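Nisin biosynthesis protein NisC (Lactococcus lactis subsp. lactis, PDB 2G0D) is the zinc-containing lantibiotic cyclase of nisin biosynthesis, an alpha-toroid enzyme that forms the thioether rings of the peptide. Local coordinates at residues Ile4-Glu9 against Lys50-Tyr56; Val8-Ile12 against Met43-Leu47; Ile360-Tyr364 against Ile376-Ile380. All coordinates share one frame; numbering follows the deposited sequence.

Contact 1 (Ile4-Glu9 against Lys50-Tyr56); sequences IKRNVE and KDNSKIY
The Tyr56 ring meets Val8 obliquely, with Val8 CG1 4.0 Å from its CZ, while the carbonyl oxygen of Asn52 in its own segment lies 3.4 Å above one face of the ring, displaced toward the rim. At the ring edge, in its plane, sits Lys50 NZ. This amine is 3.2 Å from Tyr56 OH, but the angle is too poor for a hydrogen bond, and the amine also rests against Lys5, 3.7 Å from its CB. Lys50 gets there by bending near its end (chi3 78°).

The second flat group, the Asn52 amide, is approached at ND2 by two side chains of helix 3-20. Lys5 runs out extended from a CG anti to its backbone nitrogen (chi1 -165°) and crosses the amide at about a right angle, its CE 3.4 Å from Asn52 ND2. Glu9 OE2 approaches the same ND2 to 3.7 Å, with carboxylate and amide planes nearly coplanar at 30°; at that distance any attraction is a weak charge-dipole one, not a hydrogen bond. No hydrogen bond crosses between the segments. Asn52, inside the type I turn Lys50-Ser53, holds the N-cap position right before helix 53-74, yet its side chain makes no capping bond. The two lysine amines stand 6.5 Å apart (Lys5 NZ to Lys50 NZ); any repulsion is probably weak, since Asp51 and Glu9 lie at similar distances from Lys5 NZ and Lys50 NZ respectively.

The contact thus joins the start of helix 3-20 to that of helix 53-74. Val8 and Tyr56 both pack on Leu44 of helix 37-45 and on Leu47, whereas Ile4 turns to Leu361 of helix 357-362 and to Ile380 and Leu383 of helix 376-387.

Contact 2 (Val8-Ile12 against Met43-Leu47); sequences VEKII and MLAEL
This is purely apolar packing, in which Val8, Ile11 and Ile12 of helix 3-20 press on Met43, Leu44 and Leu47 at the C-terminal end of helix 37-45, in the mainly helical scaffold of the alpha-toroid. The evidence is that all six touching residues are buried, no hydrogen bond crosses, and the nearest CA atoms, of Val8 and Leu44, are 7.8 Å apart.

Val8 divides its two methyls between neighbours. With CG1 anti to the backbone nitrogen (chi1 170°), that methyl bears on Leu44 CD2 at 3.5 Å, a pair tighter than usual van der Waals contact, while CG2 meets Leu47 CD1 tip to tip at 3.7 Å. Leu44 CD2 is shared: Ile12 comes across it obliquely, CD1 3.7 Å away, so this single methyl touches two side chains one helical turn apart, Val8 and Ile12. Ile11 and Met43 reach toward each other, with Ile11 CD1 3.8 Å from Met43 SD. The thioether then turns at its last torsion (chi3 73°), which carries Met43 CE to 4.1 Å from Val8 CG1.

Leu47 lies just past the helix, its N bonded to Leu44 O, and so extends the apolar surface into the loop. Ile12 and Leu47 also touch Tyr56 of helix 53-74, and Ile11 touches Ile376 and Ile380. The buried charge of Glu46 is dealt with outside this interface, through a salt bridge to Lys385 and hydrogen bonds to Phe392 N and Thr393 OG1.

Chemically, the two segments hold together by dispersion and burial of hydrocarbon and thioether surface, with no directional bond between them.

Contact 3 (Ile360-Tyr364 against Ile376-Ile380); sequences ILEEY and ISGCI
Tyr364 lays one face of its ring over the backbone of Ile376: the Ile376 CA stands 4.0 Å from the Tyr364 ring centroid and 23° off the normal, a CH-pi contact offset toward the rim. The ring reaches this place because its CG is swung anti to the backbone nitrogen (chi1 -156°), and Tyr364 OH is held by a hydrogen bond to Glu374 O.

Cys379 comes to the ring obliquely. Its CB is 3.7 Å from Tyr364 CE1, and its SG is 5.0 Å from the ring centroid at 61° off the normal, a sulfur-aromatic contact. The same sulfur meets Ile360 CG2 at 3.6 Å. Ile376 CD1 touches both Tyr364 CB, 3.7 Å away, and Leu361 CD2, 3.8 Å away; the Leu361 and Ile376 side chains cross at about a right angle. Leu361 CD2 continues to Ile380 CG1 at 3.9 Å.

These contacts clasp the end of helix 357-362 to the start of helix 376-387, across a link of eleven residues without helix. Tyr364 also touches Tyr321 and Met322, close in sequence to the zinc ligands Cys324 and His325, and its side chain lies about 11 Å from the metal. Cys379 is not among the ligands; with its sulfur packed against isoleucine, leucine and an aromatic ring, it serves here as apolar filling, and dispersion and CH-pi attraction bind the two segments.

Contact 1 and contact 2 begin from the same helix, 3-20, share Val8 and Glu9, and have centres about 6 Å apart; their other halves lie at helix 53-74 (contact 1) and helix 37-45 (contact 2), which are consecutive in the chain. Tyr56 of contact 1 packs on Ile12, Leu44 and Leu47 of contact 2. Contact 3 comes far later in the sequence, joining helices 357-362 and 376-387, yet its centre is about 12 Å from that of contact 2 and about 15 Å from that of contact 1. Ile11 CD1 touches Ile380 CD1 at 3.5 Å. Helix 3-20 thus packs on both helix pairs, joining early and late parts of the chain, consistent with closure of the toroid.

Contact 1 (Ile4-Glu9 against Lys50-Tyr56)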
loop_
_atom_site.group_PDB
_atom_site.type_symbol
_atom_site.label_atom_id
_atom_site.label_comp_id
_atom_site.label_asym_id
_atom_site.label_seq_id
_atom_site.Cartn_x
_atom_site.Cartn_y
_atom_site.Cartn_z
ATOM N N ILE A 4 5.959 -2.921 -24.076
ATOM C CA ILE A 4 4.765 -2.744 -23.235
ATOM C C ILE A 4 3.505 -3.153 -24.006
ATOM O O ILE A 4 2.721 -3.950 -23.520
ATOM C CB ILE A 4 4.655 -1.321 -22.598
ATOM C CG1 ILE A 4 5.758 -1.173 -21.537
ATOM C CG2 ILE A 4 3.262 -1.091 -21.986
ATOM C CD1 ILE A 4 5.623 -0.031 -20.591
ATOM N N LYS A 5 3.342 -2.647 -25.227
ATOM C CA LYS A 5 2.163 -2.968 -26.024
ATOM C C LYS A 5 1.963 -4.495 -26.191
ATOM O O LYS A 5 0.892 -5.014 -25.902
ATOM C CB LYS A 5 2.234 -2.276 -27.387
ATOM C CG LYS A 5 0.926 -2.249 -28.138
ATOM C CD LYS A 5 1.197 -1.843 -29.541
ATOM C CE LYS A 5 0.007 -1.233 -30.174
ATOM N NZ LYS A 5 0.177 -1.228 -31.671
ATOM N N ARG A 6 2.995 -5.201 -26.655
ATOM C CA ARG A 6 2.927 -6.666 -26.771
ATOM C C ARG A 6 2.498 -7.368 -25.473
ATOM O O ARG A 6 1.605 -8.226 -25.463
ATOM C CB ARG A 6 4.271 -7.215 -27.211
ATOM C CG ARG A 6 4.241 -8.706 -27.563
ATOM C CD ARG A 6 5.498 -9.137 -28.294
ATOM N NE ARG A 6 6.650 -9.153 -27.392
ATOM C CZ ARG A 6 7.559 -8.183 -27.309
ATOM N NH1 ARG A 6 7.466 -7.098 -28.089
ATOM N NH2 ARG A 6 8.562 -8.296 -26.446
ATOM N N ASN A 7 3.147 -7.013 -24.379
ATOM C CA ASN A 7 2.798 -7.583 -23.084
ATOM C C ASN A 7 1.374 -7.276 -22.601
ATOM O O ASN A 7 0.702 -8.148 -22.052
ATOM C CB ASN A 7 3.849 -7.183 -22.054
ATOM C CG ASN A 7 5.091 -8.024 -22.188
ATOM O OD1 ASN A 7 5.125 -9.146 -21.682
ATOM N ND2 ASN A 7 6.087 -7.533 -22.942
ATOM N N VAL A 8 0.921 -6.047 -22.820
ATOM C CA VAL A 8 -0.417 -5.669 -22.424
ATOM C C VAL A 8 -1.430 -6.534 -23.195
ATOM O O VAL A 8 -2.378 -7.074 -22.612
ATOM C CB VAL A 8 -0.656 -4.182 -22.646
ATOM C CG1 VAL A 8 -2.138 -3.837 -22.454
ATOM C CG2 VAL A 8 0.212 -3.366 -21.680
ATOM N N GLU A 9 -1.184 -6.684 -24.495
ATOM C CA GLU A 9 -2.048 -7.466 -25.373
ATOM C C GLU A 9 -2.233 -8.894 -24.890
ATOM O O GLU A 9 -3.346 -9.399 -24.890
ATOM C CB GLU A 9 -1.535 -7.423 -26.817
ATOM C CG GLU A 9 -1.929 -6.118 -27.530
ATOM C CD GLU A 9 -1.186 -5.882 -28.847
ATOM O OE1 GLU A 9 -0.345 -6.726 -29.239
ATOM O OE2 GLU A 9 -1.446 -4.836 -29.494
ATOM N N LYS A 50 -1.783 6.180 -25.100
ATOM C CA LYS A 50 -1.306 5.222 -26.130
ATOM C C LYS A 50 -2.325 5.050 -27.261
ATOM O O LYS A 50 -3.509 5.367 -27.096
ATOM C CB LYS A 50 -0.884 3.863 -25.508
ATOM C CG LYS A 50 0.550 3.865 -24.873
ATOM C CD LYS A 50 1.019 2.506 -24.198
ATOM C CE LYS A 50 1.504 1.348 -25.156
ATOM N NZ LYS A 50 0.463 0.261 -25.400
ATOM N N ASP A 51 -1.861 4.574 -28.416
ATOM C CA ASP A 51 -2.716 4.494 -29.608
ATOM C C ASP A 51 -3.937 3.584 -29.458
ATOM O O ASP A 51 -5.019 3.916 -29.957
ATOM C CB ASP A 51 -1.906 4.120 -30.856
ATOM C CG ASP A 51 -1.044 5.272 -31.356
ATOM O OD1 ASP A 51 -1.309 6.424 -30.956
ATOM O OD2 ASP A 51 -0.098 5.030 -32.142
ATOM N N ASN A 52 -3.768 2.454 -28.770
ATOM C CA ASN A 52 -4.858 1.483 -28.612
ATOM C C ASN A 52 -5.802 1.757 -27.456
ATOM O O ASN A 52 -6.582 0.883 -27.076
ATOM C CB ASN A 52 -4.307 0.063 -28.501
ATOM C CG ASN A 52 -3.967 -0.532 -29.842
ATOM O OD1 ASN A 52 -4.291 0.038 -30.894
ATOM N ND2 ASN A 52 -3.309 -1.695 -29.821
ATOM N N SER A 53 -5.750 2.977 -26.921
ATOM C CA SER A 53 -6.513 3.351 -25.728
ATOM C C SER A 53 -8.037 3.238 -25.838
ATOM O O SER A 53 -8.713 3.123 -24.823
ATOM C CB SER A 53 -6.135 4.756 -25.284
ATOM O OG SER A 53 -6.417 5.694 -26.306
ATOM N N LYS A 54 -8.591 3.284 -27.047
ATOM C CA LYS A 54 -10.048 3.096 -27.203
ATOM C C LYS A 54 -10.458 1.621 -27.108
ATOM O O LYS A 54 -11.550 1.300 -26.622
ATOM C CB LYS A 54 -10.575 3.751 -28.480
ATOM C CG LYS A 54 -10.613 5.298 -28.405
ATOM C CD LYS A 54 -11.743 5.823 -27.510
ATOM C CE LYS A 54 -12.967 6.232 -28.336
ATOM N NZ LYS A 54 -12.760 7.547 -29.018
ATOM N N ILE A 55 -9.571 0.743 -27.569
ATOM C CA ILE A 55 -9.665 -0.693 -27.319
ATOM C C ILE A 55 -9.488 -0.975 -25.821
ATOM O O ILE A 55 -10.220 -1.779 -25.244
ATOM C CB ILE A 55 -8.595 -1.458 -28.123
ATOM C CG1 ILE A 55 -8.760 -1.186 -29.617
ATOM C CG2 ILE A 55 -8.647 -2.970 -27.825
ATOM C CD1 ILE A 55 -7.495 -1.445 -30.446
ATOM N N TYR A 56 -8.538 -0.289 -25.189
ATOM C CA TYR A 56 -8.282 -0.477 -23.757
ATOM C C TYR A 56 -9.477 -0.062 -22.882
ATOM O O TYR A 56 -9.884 -0.805 -21.981
ATOM C CB TYR A 56 -7.014 0.271 -23.331
ATOM C CG TYR A 56 -5.732 -0.219 -23.969
ATOM C CD1 TYR A 56 -5.650 -1.472 -24.594
ATOM C CD2 TYR A 56 -4.588 0.568 -23.932
ATOM C CE1 TYR A 56 -4.467 -1.906 -25.158
ATOM C CE2 TYR A 56 -3.411 0.146 -24.496
ATOM C CZ TYR A 56 -3.352 -1.088 -25.099
ATOM O OH TYR A 56 -2.168 -1.479 -25.644
#

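Contact 2 (Val8-Ile12 against Met43-Leu47)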
loop_
_atom_site.group_PDB
_atom_site.type_symbol
_atom_site.label_atom_id
_atom_site.label_comp_id
_atom_site.label_asym_id
_atom_site.label_seq_id
_atom_site.Cartn_x
_atom_site.Cartn_y
_atom_site.Cartn_z
ATOM N N VAL A 8 0.921 -6.047 -22.820
ATOM C CA VAL A 8 -0.417 -5.669 -22.424
ATOM C C VAL A 8 -1.430 -6.534 -23.195
ATOM O O VAL A 8 -2.378 -7.074 -22.612
ATOM C CB VAL A 8 -0.656 -4.182 -22.646
ATOM C CG1 VAL A 8 -2.138 -3.837 -22.454
ATOM C CG2 VAL A 8 0.212 -3.366 -21.680
ATOM N N GLU A 9 -1.184 -6.684 -24.495
ATOM C CA GLU A 9 -2.048 -7.466 -25.373
ATOM C C GLU A 9 -2.233 -8.894 -24.890
ATOM O O GLU A 9 -3.346 -9.399 -24.890
ATOM C CB GLU A 9 -1.535 -7.423 -26.817
ATOM C CG GLU A 9 -1.929 -6.118 -27.530
ATOM C CD GLU A 9 -1.186 -5.882 -28.847
ATOM O OE1 GLU A 9 -0.345 -6.726 -29.239
ATOM O OE2 GLU A 9 -1.446 -4.836 -29.494
ATOM N N LYS A 10 -1.149 -9.523 -24.455
ATOM C CA LYS A 10 -1.241 -10.869 -23.928
ATOM C C LYS A 10 -2.030 -10.899 -22.624
ATOM O O LYS A 10 -2.830 -11.824 -22.417
ATOM C CB LYS A 10 0.137 -11.566 -23.844
ATOM C CG LYS A 10 0.825 -11.595 -22.485
ATOM C CD LYS A 10 2.150 -12.425 -22.540
ATOM C CE LYS A 10 1.963 -13.875 -22.052
ATOM N NZ LYS A 10 3.250 -14.665 -22.018
ATOM N N ILE A 11 -1.836 -9.878 -21.769
ATOM C CA ILE A 11 -2.575 -9.784 -20.507
ATOM C C ILE A 11 -4.062 -9.642 -20.790
ATOM O O ILE A 11 -4.890 -10.278 -20.123
ATOM C CB ILE A 11 -2.091 -8.619 -19.588
ATOM C CG1 ILE A 11 -0.643 -8.826 -19.134
ATOM C CG2 ILE A 11 -3.001 -8.466 -18.362
ATOM C CD1 ILE A 11 0.041 -7.532 -18.647
ATOM N N ILE A 12 -4.405 -8.820 -21.776
ATOM C CA ILE A 12 -5.805 -8.663 -22.145
ATOM C C ILE A 12 -6.406 -10.001 -22.617
ATOM O O ILE A 12 -7.512 -10.354 -22.204
ATOM C CB ILE A 12 -6.023 -7.566 -23.220
ATOM C CG1 ILE A 12 -5.635 -6.181 -22.676
ATOM C CG2 ILE A 12 -7.498 -7.558 -23.675
ATOM C CD1 ILE A 12 -5.378 -5.142 -23.763
ATOM N N MET A 43 -3.825 -0.716 -14.764
ATOM C CA MET A 43 -2.735 -0.761 -15.730
ATOM C C MET A 43 -3.177 -0.248 -17.103
ATOM O O MET A 43 -2.471 0.523 -17.723
ATOM C CB MET A 43 -2.177 -2.173 -15.853
ATOM C CG MET A 43 -1.241 -2.320 -17.073
ATOM S SD MET A 43 -1.031 -4.004 -17.633
ATOM C CE MET A 43 -2.608 -4.301 -18.395
ATOM N N LEU A 44 -4.341 -0.685 -17.562
ATOM C CA LEU A 44 -4.864 -0.322 -18.889
ATOM C C LEU A 44 -5.273 1.143 -18.940
ATOM O O LEU A 44 -5.088 1.814 -19.957
ATOM C CB LEU A 44 -6.074 -1.199 -19.257
ATOM C CG LEU A 44 -5.896 -2.667 -19.665
ATOM C CD1 LEU A 44 -7.258 -3.348 -19.871
ATOM C CD2 LEU A 44 -5.071 -2.806 -20.920
ATOM N N ALA A 45 -5.832 1.621 -17.822
ATOM C CA ALA A 45 -6.346 2.979 -17.720
ATOM C C ALA A 45 -5.228 3.980 -17.809
ATOM O O ALA A 45 -5.396 5.053 -18.358
ATOM C CB ALA A 45 -7.133 3.159 -16.434
ATOM N N GLU A 46 -4.078 3.609 -17.265
ATOM C CA GLU A 46 -2.873 4.415 -17.343
ATOM C C GLU A 46 -2.233 4.481 -18.727
ATOM O O GLU A 46 -1.199 5.127 -18.905
ATOM C CB GLU A 46 -1.840 3.884 -16.364
ATOM C CG GLU A 46 -2.095 4.282 -14.945
ATOM C CD GLU A 46 -2.141 5.789 -14.708
ATOM O OE1 GLU A 46 -1.848 6.567 -15.650
ATOM O OE2 GLU A 46 -2.487 6.177 -13.562
ATOM N N LEU A 47 -2.828 3.807 -19.698
ATOM C CA LEU A 47 -2.258 3.739 -21.035
ATOM C C LEU A 47 -3.063 4.588 -22.008
ATOM O O LEU A 47 -2.933 4.427 -23.217
ATOM C CB LEU A 47 -2.203 2.290 -21.506
ATOM C CG LEU A 47 -1.342 1.314 -20.703
ATOM C CD1 LEU A 47 -1.402 -0.054 -21.381
ATOM C CD2 LEU A 47 0.095 1.807 -20.636
#

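Contact 3 (Ile360-Tyr364 against Ile376-Ile380)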
loop_
_atom_site.group_PDB
_atom_site.type_symbol
_atom_site.label_atom_id
_atom_site.label_comp_id
_atom_site.label_asym_id
_atom_site.label_seq_id
_atom_site.Cartn_x
_atom_site.Cartn_y
_atom_site.Cartn_z
ATOM N N ILE A 360 13.574 -6.567 -18.187
ATOM C CA ILE A 360 12.727 -6.727 -17.004
ATOM C C ILE A 360 11.391 -7.435 -17.339
ATOM O O ILE A 360 11.014 -8.384 -16.667
ATOM C CB ILE A 360 12.532 -5.384 -16.235
ATOM C CG1 ILE A 360 13.858 -4.970 -15.573
ATOM C CG2 ILE A 360 11.434 -5.522 -15.178
ATOM C CD1 ILE A 360 13.934 -3.490 -15.114
ATOM N N LEU A 361 10.717 -7.001 -18.401
ATOM C CA LEU A 361 9.444 -7.606 -18.815
ATOM C C LEU A 361 9.559 -8.998 -19.414
ATOM O O LEU A 361 8.722 -9.859 -19.138
ATOM C CB LEU A 361 8.711 -6.708 -19.798
ATOM C CG LEU A 361 8.019 -5.453 -19.266
ATOM C CD1 LEU A 361 7.080 -4.891 -20.322
ATOM C CD2 LEU A 361 7.266 -5.732 -17.966
ATOM N N GLU A 362 10.580 -9.207 -20.247
ATOM C CA GLU A 362 10.783 -10.476 -20.936
ATOM C C GLU A 362 11.124 -11.592 -19.947
ATOM O O GLU A 362 10.627 -12.712 -20.067
ATOM C CB GLU A 362 11.890 -10.324 -21.977
ATOM C CG GLU A 362 12.090 -11.531 -22.886
ATOM C CD GLU A 362 13.515 -11.629 -23.408
ATOM O OE1 GLU A 362 13.927 -10.726 -24.180
ATOM O OE2 GLU A 362 14.218 -12.606 -23.041
ATOM N N GLU A 363 11.970 -11.282 -18.972
ATOM C CA GLU A 363 12.354 -12.266 -17.972
ATOM C C GLU A 363 11.393 -12.279 -16.793
ATOM O O GLU A 363 11.590 -13.037 -15.849
ATOM C CB GLU A 363 13.775 -12.003 -17.466
ATOM C CG GLU A 363 14.875 -12.184 -18.525
ATOM C CD GLU A 363 16.279 -12.022 -17.948
ATOM O OE1 GLU A 363 16.469 -12.237 -16.730
ATOM O OE2 GLU A 363 17.202 -11.687 -18.716
ATOM N N TYR A 364 10.361 -11.438 -16.826
ATOM C CA TYR A 364 9.405 -11.403 -15.724
ATOM C C TYR A 364 8.724 -12.781 -15.616
ATOM O O TYR A 364 8.192 -13.301 -16.595
ATOM C CB TYR A 364 8.385 -10.256 -15.886
ATOM C CG TYR A 364 7.783 -9.828 -14.569
ATOM C CD1 TYR A 364 8.233 -8.696 -13.914
ATOM C CD2 TYR A 364 6.801 -10.603 -13.953
ATOM C CE1 TYR A 364 7.705 -8.330 -12.678
ATOM C CE2 TYR A 364 6.280 -10.259 -12.723
ATOM C CZ TYR A 364 6.720 -9.111 -12.094
ATOM O OH TYR A 364 6.198 -8.776 -10.877
ATOM N N ILE A 376 2.984 -9.199 -13.247
ATOM C CA ILE A 376 3.578 -8.333 -14.257
ATOM C C ILE A 376 2.912 -6.949 -14.427
ATOM O O ILE A 376 3.608 -5.977 -14.692
ATOM C CB ILE A 376 3.708 -9.041 -15.613
ATOM C CG1 ILE A 376 4.629 -8.218 -16.545
ATOM C CG2 ILE A 376 2.324 -9.338 -16.232
ATOM C CD1 ILE A 376 5.329 -9.040 -17.614
ATOM N N SER A 377 1.586 -6.852 -14.278
ATOM C CA SER A 377 0.902 -5.570 -14.513
ATOM C C SER A 377 1.322 -4.463 -13.529
ATOM O O SER A 377 1.268 -3.285 -13.844
ATOM C CB SER A 377 -0.617 -5.735 -14.520
ATOM O OG SER A 377 -1.067 -6.041 -13.215
ATOM N N GLY A 378 1.760 -4.838 -12.338
ATOM C CA GLY A 378 2.296 -3.844 -11.414
ATOM C C GLY A 378 3.569 -3.230 -11.964
ATOM O O GLY A 378 3.764 -2.007 -11.910
ATOM N N CYS A 379 4.440 -4.098 -12.482
ATOM C CA CYS A 379 5.692 -3.687 -13.104
ATOM C C CYS A 379 5.439 -2.752 -14.306
ATOM O O CYS A 379 6.103 -1.729 -14.455
ATOM C CB CYS A 379 6.472 -4.933 -13.533
ATOM S SG CYS A 379 8.094 -4.642 -14.249
ATOM N N ILE A 380 4.491 -3.125 -15.157
ATOM C CA ILE A 380 4.090 -2.319 -16.314
ATOM C C ILE A 380 3.591 -0.944 -15.860
ATOM O O ILE A 380 3.915 0.054 -16.489
ATOM C CB ILE A 380 3.021 -3.045 -17.186
ATOM C CG1 ILE A 380 3.667 -4.243 -17.881
ATOM C CG2 ILE A 380 2.379 -2.102 -18.202
ATOM C CD1 ILE A 380 2.686 -5.299 -18.432
#